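Local coordinates for protein MDM10 isoform 1 (Saccharomyces cerevisiae, PDB 7BTX) that forms part of the ERMES complex that tethers the endoplasmic reticulum to mitochondria and takes part in late assembly of the outer-membrane TOM translocase, at residues D[306-317]-D[411-422]. Residues are numbered along the deposited sequence; the frame is centred on the assembly and turned at random.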
# COMPACT_ATOMS: atom_id res chain seq x y z
N ASN D 306 -39.81 1.01 11.38
CA ASN D 306 -38.92 1.77 10.52
C ASN D 306 -39.77 2.38 9.42
O ASN D 306 -40.83 1.84 9.08
CB ASN D 306 -37.83 0.88 9.93
CG ASN D 306 -36.64 1.67 9.43
OD1 ASN D 306 -36.75 2.86 9.14
ND2 ASN D 306 -35.49 1.01 9.32
N LEU D 307 -39.34 3.51 8.84
CA LEU D 307 -40.15 4.10 7.79
C LEU D 307 -39.21 4.77 6.79
O LEU D 307 -38.81 5.93 6.93
CB LEU D 307 -41.17 5.09 8.34
CG LEU D 307 -42.12 5.73 7.32
CD1 LEU D 307 -43.13 4.72 6.83
CD2 LEU D 307 -42.83 6.92 7.93
N SER D 308 -38.85 4.02 5.75
CA SER D 308 -37.98 4.55 4.73
C SER D 308 -38.78 5.39 3.74
O SER D 308 -40.01 5.42 3.75
CB SER D 308 -37.24 3.42 4.02
OG SER D 308 -36.43 2.72 4.94
N PHE D 309 -38.07 6.10 2.87
CA PHE D 309 -38.69 6.91 1.83
C PHE D 309 -37.77 6.88 0.62
O PHE D 309 -36.61 6.47 0.72
CB PHE D 309 -38.95 8.33 2.33
CG PHE D 309 -40.25 8.49 3.06
CD1 PHE D 309 -41.43 8.58 2.36
CD2 PHE D 309 -40.27 8.57 4.43
CE1 PHE D 309 -42.64 8.73 3.02
CE2 PHE D 309 -41.47 8.72 5.11
CZ PHE D 309 -42.65 8.80 4.40
N GLY D 310 -38.27 7.33 -0.52
CA GLY D 310 -37.48 7.36 -1.73
C GLY D 310 -38.23 8.07 -2.83
O GLY D 310 -39.39 7.74 -3.09
N CYS D 311 -37.60 9.05 -3.47
CA CYS D 311 -38.32 10.03 -4.27
C CYS D 311 -37.56 10.37 -5.54
O CYS D 311 -37.17 11.52 -5.75
CB CYS D 311 -38.60 11.28 -3.44
SG CYS D 311 -39.75 12.48 -4.17
N GLU D 312 -37.24 9.37 -6.37
CA GLU D 312 -36.38 9.65 -7.52
C GLU D 312 -37.04 10.56 -8.55
O GLU D 312 -38.27 10.57 -8.70
CB GLU D 312 -35.88 8.39 -8.24
CG GLU D 312 -36.77 7.82 -9.32
CD GLU D 312 -36.13 6.64 -10.03
OE1 GLU D 312 -35.00 6.27 -9.67
OE2 GLU D 312 -36.76 6.09 -10.95
N PHE D 313 -36.24 11.40 -9.18
CA PHE D 313 -36.70 12.33 -10.19
C PHE D 313 -35.86 12.16 -11.45
O PHE D 313 -34.66 11.91 -11.38
CB PHE D 313 -36.61 13.75 -9.65
CG PHE D 313 -37.10 14.81 -10.59
CD1 PHE D 313 -38.35 14.72 -11.18
CD2 PHE D 313 -36.30 15.91 -10.88
CE1 PHE D 313 -38.79 15.70 -12.04
CE2 PHE D 313 -36.74 16.90 -11.74
CZ PHE D 313 -37.99 16.79 -12.32
N TRP D 314 -36.51 12.28 -12.60
CA TRP D 314 -35.82 12.15 -13.87
C TRP D 314 -35.81 13.50 -14.58
O TRP D 314 -36.50 14.44 -14.16
CB TRP D 314 -36.47 11.05 -14.71
CG TRP D 314 -36.03 9.68 -14.35
CD1 TRP D 314 -36.45 8.94 -13.29
CD2 TRP D 314 -35.09 8.86 -15.06
NE1 TRP D 314 -35.82 7.72 -13.28
CE2 TRP D 314 -34.99 7.64 -14.36
CE3 TRP D 314 -34.33 9.04 -16.22
CZ2 TRP D 314 -34.15 6.61 -14.78
CZ3 TRP D 314 -33.50 8.01 -16.64
CH2 TRP D 314 -33.42 6.81 -15.92
N GLN D 315 -35.04 13.58 -15.67
CA GLN D 315 -35.02 14.73 -16.57
C GLN D 315 -34.34 14.28 -17.86
O GLN D 315 -33.62 13.28 -17.86
CB GLN D 315 -34.30 15.93 -15.94
CG GLN D 315 -34.56 17.30 -16.59
CD GLN D 315 -35.92 17.90 -16.25
OE1 GLN D 315 -36.97 17.35 -16.59
NE2 GLN D 315 -35.90 19.05 -15.58
N LYS D 316 -34.56 15.00 -18.95
CA LYS D 316 -33.96 14.67 -20.23
C LYS D 316 -33.72 15.99 -20.96
O LYS D 316 -34.30 17.02 -20.61
CB LYS D 316 -34.85 13.67 -20.99
CG LYS D 316 -34.14 12.86 -22.04
CD LYS D 316 -35.00 11.72 -22.52
CE LYS D 316 -34.34 10.98 -23.65
NZ LYS D 316 -34.26 11.85 -24.86
N LYS D 317 -32.88 15.97 -21.99
CA LYS D 317 -32.37 17.23 -22.51
C LYS D 317 -32.09 17.05 -24.00
O LYS D 317 -32.14 15.94 -24.53
CB LYS D 317 -31.12 17.66 -21.72
CG LYS D 317 -30.69 19.14 -21.80
CD LYS D 317 -29.51 19.41 -20.88
CE LYS D 317 -29.12 20.88 -20.89
NZ LYS D 317 -28.52 21.29 -22.19
N ILE D 411 -27.85 12.99 -25.98
CA ILE D 411 -28.90 13.50 -25.12
C ILE D 411 -28.50 13.32 -23.66
O ILE D 411 -28.16 12.22 -23.23
CB ILE D 411 -30.25 12.79 -25.41
CG1 ILE D 411 -30.02 11.32 -25.74
CG2 ILE D 411 -30.99 13.49 -26.53
CD1 ILE D 411 -31.29 10.52 -25.90
N PHE D 412 -28.52 14.42 -22.92
CA PHE D 412 -28.25 14.37 -21.49
C PHE D 412 -29.41 13.68 -20.77
O PHE D 412 -30.55 13.69 -21.24
CB PHE D 412 -28.05 15.78 -20.94
CG PHE D 412 -27.21 15.83 -19.70
CD1 PHE D 412 -25.90 15.42 -19.73
CD2 PHE D 412 -27.73 16.32 -18.52
CE1 PHE D 412 -25.11 15.47 -18.59
CE2 PHE D 412 -26.95 16.38 -17.38
CZ PHE D 412 -25.64 15.95 -17.41
N THR D 413 -29.11 13.08 -19.63
CA THR D 413 -30.13 12.37 -18.85
C THR D 413 -29.75 12.47 -17.38
O THR D 413 -28.75 11.90 -16.95
CB THR D 413 -30.24 10.90 -19.27
OG1 THR D 413 -30.49 10.82 -20.68
CG2 THR D 413 -31.36 10.24 -18.54
N SER D 414 -30.55 13.20 -16.61
CA SER D 414 -30.28 13.46 -15.20
C SER D 414 -31.23 12.66 -14.33
O SER D 414 -32.43 12.57 -14.62
CB SER D 414 -30.44 14.94 -14.89
OG SER D 414 -29.55 15.72 -15.67
N VAL D 415 -30.70 12.05 -13.27
CA VAL D 415 -31.50 11.30 -12.31
C VAL D 415 -31.11 11.77 -10.92
O VAL D 415 -29.95 11.60 -10.52
CB VAL D 415 -31.29 9.78 -12.43
CG1 VAL D 415 -32.08 9.07 -11.36
CG2 VAL D 415 -31.70 9.28 -13.78
N TRP D 416 -32.06 12.32 -10.17
CA TRP D 416 -31.86 12.68 -8.78
C TRP D 416 -32.56 11.66 -7.90
O TRP D 416 -33.68 11.26 -8.19
CB TRP D 416 -32.42 14.07 -8.49
CG TRP D 416 -31.81 15.14 -9.30
CD1 TRP D 416 -32.14 15.48 -10.58
CD2 TRP D 416 -30.77 16.02 -8.89
NE1 TRP D 416 -31.36 16.53 -11.00
CE2 TRP D 416 -30.51 16.88 -9.98
CE3 TRP D 416 -30.03 16.17 -7.72
CZ2 TRP D 416 -29.54 17.87 -9.93
CZ3 TRP D 416 -29.07 17.16 -7.67
CH2 TRP D 416 -28.83 18.00 -8.77
N LYS D 417 -31.89 11.22 -6.84
CA LYS D 417 -32.42 10.10 -6.05
C LYS D 417 -32.23 10.40 -4.56
O LYS D 417 -31.10 10.40 -4.07
CB LYS D 417 -31.76 8.79 -6.43
CG LYS D 417 -32.20 8.19 -7.75
CD LYS D 417 -31.24 7.13 -8.22
CE LYS D 417 -31.46 5.83 -7.47
NZ LYS D 417 -32.70 5.14 -7.93
N LEU D 418 -33.33 10.63 -3.86
CA LEU D 418 -33.29 10.76 -2.41
C LEU D 418 -33.77 9.47 -1.75
O LEU D 418 -34.54 8.71 -2.32
CB LEU D 418 -34.15 11.93 -1.95
CG LEU D 418 -33.64 13.37 -2.05
CD1 LEU D 418 -33.72 13.92 -3.46
CD2 LEU D 418 -34.41 14.25 -1.09
N SER D 419 -33.30 9.23 -0.52
CA SER D 419 -33.83 8.12 0.27
C SER D 419 -33.65 8.34 1.77
O SER D 419 -32.56 8.13 2.30
CB SER D 419 -33.18 6.79 -0.11
OG SER D 419 -31.84 6.73 0.34
N THR D 420 -34.72 8.73 2.45
CA THR D 420 -34.65 9.02 3.87
C THR D 420 -34.95 7.77 4.69
O THR D 420 -35.93 7.07 4.43
CB THR D 420 -35.66 10.11 4.21
OG1 THR D 420 -35.46 11.24 3.36
CG2 THR D 420 -35.50 10.55 5.66
N SER D 421 -34.11 7.49 5.68
CA SER D 421 -34.44 6.47 6.67
C SER D 421 -34.78 7.15 7.99
O SER D 421 -34.52 8.35 8.15
CB SER D 421 -33.28 5.50 6.86
OG SER D 421 -33.58 4.54 7.85
N LEU D 422 -35.38 6.42 8.93
CA LEU D 422 -35.76 7.04 10.20
C LEU D 422 -35.18 6.30 11.40
O LEU D 422 -34.93 6.91 12.44
CB LEU D 422 -37.28 7.12 10.33
CG LEU D 422 -37.94 8.45 9.98
CD1 LEU D 422 -37.91 8.74 8.49
CD2 LEU D 422 -39.36 8.48 10.49
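Val-415 sets its CG2 methyl over one face of the Trp-314 indole, 3.4 Å from the centroid of the six-membered ring, a CH-pi contact almost on the ring normal. Thr-413 brings its CG2 to the edge of the same ring. The indole also has a polar tie: Trp-314 NE1 donates to Glu-312 OE2 over 3.0 Å. NE1 comes from above the carboxylate plane, while OE2 lies in the plane of the indole. The other oxygen, Glu-312 OE1, forms a salt bridge with Lys-417 NZ at 3.1 Å. The two side chains run alongside each other. The Lys-417 chain bends at its far end (chi3 78°, chi4 74°), which turns the ammonium toward the carboxylate. Glu-312 thus joins Trp-314 to Lys-417, and both its oxygens are engaged. Lys-417 NZ is also hydrogen-bonded to Thr-33 O, and its chain touches Phe-37, so this face of the sheet meets the N-terminal part of the chain, probably on the inner side of the barrel wall. On the reverse side, Phe-313 CD2 approaches Trp-416 CD1 at 4.2 Å, and the Trp-416 ring meets Trp-431 of the next strand.

Beneath these side chains the backbones are antiparallel. Phe-313 and Trp-416 form a hydrogen-bonded pair, with Phe-313 N to Trp-416 O at 2.7 Å and Trp-416 N to Phe-313 O at 2.9 Å. Cys-311 N reaches Leu-418 O at 3.3 Å. Toward the ends the ladder weakens: the bonds from Phe-309 N to Thr-420 O and from Ser-414 N to Gln-315 O are both weak. Residues 306-312 also bond to strand 292-297 and Thr-291, while 413-420 lies against strand 426-434. The pairing links successive strands across a long connection, as neighbours in the antiparallel wall of a mitochondrial outer-membrane beta barrel.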